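Local structure of polymeric Immunoglobulin Receptor (Oncorhynchus mykiss, 5F1S) at residues Q137-H142 with G199-A204. The protein probably binds polymeric immunoglobulins through its immunoglobulin-like ectodomain and, as in other vertebrates, carries them across mucosal epithelia. Sequence-based numbering, arbitrary orientation.
Sequences QGYRQH and GQQQVA
Tyr-139 and His-142 meet Gly-199 and Gln-201 in a small, water-bridged surface contact of the second V-set domain, where the link between strands 129-135 and 144-148 (CDR1-like) comes up to the turn after strand 192-198 (CDR3-like) and the start of strand 201-210. Only 170 Å² is buried, and no direct hydrogen bond joins the segments. A water links them instead, standing 3.2 Å from Tyr-139 OH, at the edge of the phenol and in its plane, and accepting from Gln-200 N at 3.0 Å. The phenol crosses the Gln-201 side chain at about a right angle, its plane 53° from that of the amide. Tyr-139 OH is modelled too near Gln-201 CG for the closeness of ring and methylene to carry weight. In Gln-201 the bend at chi2 (-45°) folds CD back to the side of CA instead of extending the chain. His-142 brings CD2 to 3.5 Å from Gly-199 N, while Tyr-139 CD1 sits over the centre of the imidazole, 3.8 Å above its plane. Both residues belong to one type I turn, closed by the hydrogen bond from His-142 N to Tyr-139 O (3.2 Å); Lys-144 NZ also bonds to Tyr-139 O and His-142 O. With van der Waals touches and one water as its cross-links, the chemistry is consistent with a modest, partly water-mediated coupling of the first loop to the turn and strand start.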
ATOM      1  N   GLN A 137       4.514  -9.724  -1.101  1.00 32.62           N
ATOM      2  CA  GLN A 137       5.797 -10.390  -0.835  1.00 35.75           C
ATOM      3  C   GLN A 137       5.915 -11.718  -1.550  1.00 35.71           C
ATOM      4  O   GLN A 137       7.027 -12.140  -1.890  1.00 37.10           O
ATOM      5  CB  GLN A 137       6.019 -10.637   0.668  1.00 35.60           C
ATOM      6  CG  GLN A 137       5.015 -11.575   1.236  1.00 34.67           C
ATOM      7  CD  GLN A 137       5.035 -11.662   2.758  1.00 37.92           C
ATOM      8  OE1 GLN A 137       5.470 -10.729   3.437  1.00 37.82           O
ATOM      9  NE2 GLN A 137       4.520 -12.772   3.295  1.00 39.47           N
ATOM     10  N   GLY A 138       4.801 -12.385  -1.786  1.00 34.21           N
ATOM     11  CA  GLY A 138       4.863 -13.691  -2.392  1.00 40.36           C
ATOM     12  C   GLY A 138       5.236 -13.689  -3.850  1.00 40.99           C
ATOM     13  O   GLY A 138       5.402 -14.780  -4.414  1.00 40.53           O
ATOM     14  N   TYR A 139       5.318 -12.518  -4.493  1.00 39.02           N
ATOM     15  CA  TYR A 139       5.662 -12.438  -5.906  1.00 38.96           C
ATOM     16  C   TYR A 139       7.098 -12.005  -6.152  1.00 38.36           C
ATOM     17  O   TYR A 139       7.483 -11.754  -7.302  1.00 38.26           O
ATOM     18  CB  TYR A 139       4.669 -11.498  -6.619  1.00 32.99           C
ATOM     19  CG  TYR A 139       3.277 -12.118  -6.610  1.00 39.02           C
ATOM     20  CD1 TYR A 139       2.958 -13.129  -7.484  1.00 40.95           C
ATOM     21  CD2 TYR A 139       2.309 -11.738  -5.693  1.00 34.95           C
ATOM     22  CE1 TYR A 139       1.725 -13.735  -7.478  1.00 42.22           C
ATOM     23  CE2 TYR A 139       1.074 -12.338  -5.664  1.00 41.81           C
ATOM     24  CZ  TYR A 139       0.781 -13.336  -6.576  1.00 46.93           C
ATOM     25  OH  TYR A 139      -0.435 -13.965  -6.579  1.00 49.41           O
ATOM     26  N   ARG A 140       7.914 -11.922  -5.105  1.00 39.85           N
ATOM     27  CA  ARG A 140       9.271 -11.409  -5.283  1.00 42.67           C
ATOM     28  C   ARG A 140      10.056 -12.204  -6.327  1.00 47.35           C
ATOM     29  O   ARG A 140      10.807 -11.622  -7.124  1.00 49.55           O
ATOM     30  CB  ARG A 140       9.999 -11.401  -3.939  1.00 45.25           C
ATOM     31  CG  ARG A 140       9.579 -10.216  -3.084  1.00 40.50           C
ATOM     32  CD  ARG A 140      10.014 -10.311  -1.655  1.00 44.29           C
ATOM     33  NE  ARG A 140       9.577  -9.124  -0.931  1.00 46.30           N
ATOM     34  CZ  ARG A 140       9.399  -9.062   0.381  1.00 48.56           C
ATOM     35  NH1 ARG A 140       9.614 -10.145   1.138  1.00 51.45           N
ATOM     36  NH2 ARG A 140       8.982  -7.922   0.923  1.00 48.67           N
ATOM     37  N   GLN A 141       9.916 -13.519  -6.327  1.00 47.92           N
ATOM     38  CA  GLN A 141      10.705 -14.373  -7.213  1.00 49.31           C
ATOM     39  C   GLN A 141      10.011 -14.707  -8.522  1.00 48.83           C
ATOM     40  O   GLN A 141      10.577 -15.463  -9.314  1.00 51.20           O
ATOM     41  CB  GLN A 141      11.038 -15.693  -6.516  1.00 56.32           C
ATOM     42  CG  GLN A 141      11.609 -15.559  -5.121  1.00 62.03           C
ATOM     43  CD  GLN A 141      12.912 -14.797  -5.124  1.00 74.15           C
ATOM     44  OE1 GLN A 141      13.558 -14.673  -6.163  1.00 72.88           O
ATOM     45  NE2 GLN A 141      13.299 -14.264  -3.963  1.00 87.40           N
ATOM     46  N   HIS A 142       8.789 -14.234  -8.751  1.00 43.16           N
ATOM     47  CA  HIS A 142       8.099 -14.491 -10.000  1.00 42.29           C
ATOM     48  C   HIS A 142       8.649 -13.603 -11.116  1.00 40.16           C
ATOM     49  O   HIS A 142       9.040 -12.452 -10.904  1.00 40.57           O
ATOM     50  CB  HIS A 142       6.600 -14.209  -9.869  1.00 43.61           C
ATOM     51  CG  HIS A 142       5.822 -15.241  -9.120  1.00 43.57           C
ATOM     52  ND1 HIS A 142       6.098 -15.600  -7.818  1.00 45.03           N
ATOM     53  CD2 HIS A 142       4.728 -15.953  -9.481  1.00 47.79           C
ATOM     54  CE1 HIS A 142       5.210 -16.490  -7.411  1.00 47.05           C
ATOM     55  NE2 HIS A 142       4.375 -16.730  -8.407  1.00 49.23           N
ATOM     56  N   GLY A 199       2.720 -14.293 -11.870  1.00 42.49           N
ATOM     57  CA  GLY A 199       1.897 -15.463 -11.602  1.00 39.23           C
ATOM     58  C   GLY A 199       0.534 -15.342 -12.252  1.00 39.37           C
ATOM     59  O   GLY A 199       0.405 -14.914 -13.400  1.00 39.81           O
ATOM     60  N   GLN A 200      -0.506 -15.714 -11.504  1.00 38.38           N
ATOM     61  CA  GLN A 200      -1.862 -15.662 -12.005  1.00 43.16           C
ATOM     62  C   GLN A 200      -2.585 -14.399 -11.552  1.00 42.91           C
ATOM     63  O   GLN A 200      -3.812 -14.342 -11.619  1.00 40.88           O
ATOM     64  CB  GLN A 200      -2.635 -16.906 -11.575  1.00 49.89           C
ATOM     65  CG  GLN A 200      -2.230 -18.176 -12.327  1.00 60.04           C
ATOM     66  CD  GLN A 200      -2.706 -19.432 -11.618  1.00 80.69           C
ATOM     67  OE1 GLN A 200      -3.114 -19.389 -10.451  1.00 79.97           O
ATOM     68  NE2 GLN A 200      -2.650 -20.561 -12.316  1.00 90.04           N
ATOM     69  N   GLN A 201      -1.855 -13.404 -11.072  1.00 39.02           N
ATOM     70  CA  GLN A 201      -2.484 -12.167 -10.625  1.00 41.20           C
ATOM     71  C   GLN A 201      -2.148 -11.051 -11.596  1.00 38.14           C
ATOM     72  O   GLN A 201      -1.085 -11.051 -12.213  1.00 35.06           O
ATOM     73  CB  GLN A 201      -2.017 -11.753  -9.231  1.00 41.37           C
ATOM     74  CG  GLN A 201      -2.385 -12.685  -8.114  1.00 47.82           C
ATOM     75  CD  GLN A 201      -3.762 -13.122  -8.190  1.00 55.33           C
ATOM     76  OE1 GLN A 201      -4.694 -12.311  -8.296  1.00 63.46           O
ATOM     77  NE2 GLN A 201      -3.940 -14.440  -8.175  1.00 61.20           N
ATOM     78  N   GLN A 202      -3.049 -10.060 -11.702  1.00 38.52           N
ATOM     79  CA  GLN A 202      -2.831  -8.985 -12.654  1.00 38.26           C
ATOM     80  C   GLN A 202      -3.494  -7.720 -12.127  1.00 36.65           C
ATOM     81  O   GLN A 202      -4.369  -7.778 -11.267  1.00 37.42           O
ATOM     82  CB  GLN A 202      -3.376  -9.334 -14.034  1.00 37.49           C
ATOM     83  CG  GLN A 202      -4.716 -10.025 -14.115  1.00 43.95           C
ATOM     84  CD  GLN A 202      -5.020 -10.582 -15.542  1.00 54.78           C
ATOM     85  OE1 GLN A 202      -4.129 -11.096 -16.261  1.00 58.97           O
ATOM     86  NE2 GLN A 202      -6.280 -10.492 -15.941  1.00 58.39           N
ATOM     87  N   VAL A 203      -3.038  -6.585 -12.612  1.00 31.71           N
ATOM     88  CA  VAL A 203      -3.722  -5.320 -12.353  1.00 31.29           C
ATOM     89  C   VAL A 203      -3.778  -4.546 -13.673  1.00 31.70           C
ATOM     90  O   VAL A 203      -2.794  -4.500 -14.422  1.00 31.54           O
ATOM     91  CB  VAL A 203      -3.043  -4.495 -11.232  1.00 32.69           C
ATOM     92  CG1 VAL A 203      -1.613  -4.108 -11.561  1.00 34.59           C
ATOM     93  CG2 VAL A 203      -3.859  -3.225 -11.011  1.00 33.10           C
ATOM     94  N   ALA A 204      -4.957  -3.996 -13.984  1.00 29.69           N
ATOM     95  CA  ALA A 204      -5.186  -3.279 -15.241  1.00 29.50           C
ATOM     96  C   ALA A 204      -4.666  -1.846 -15.192  1.00 30.14           C
ATOM     97  O   ALA A 204      -4.797  -1.138 -14.180  1.00 30.32           O
ATOM     98  CB  ALA A 204      -6.689  -3.314 -15.581  1.00 28.98           C
TER
HETATM   99  O   HOH W   1      -0.567 -16.403  -8.612  1.00 47.85           O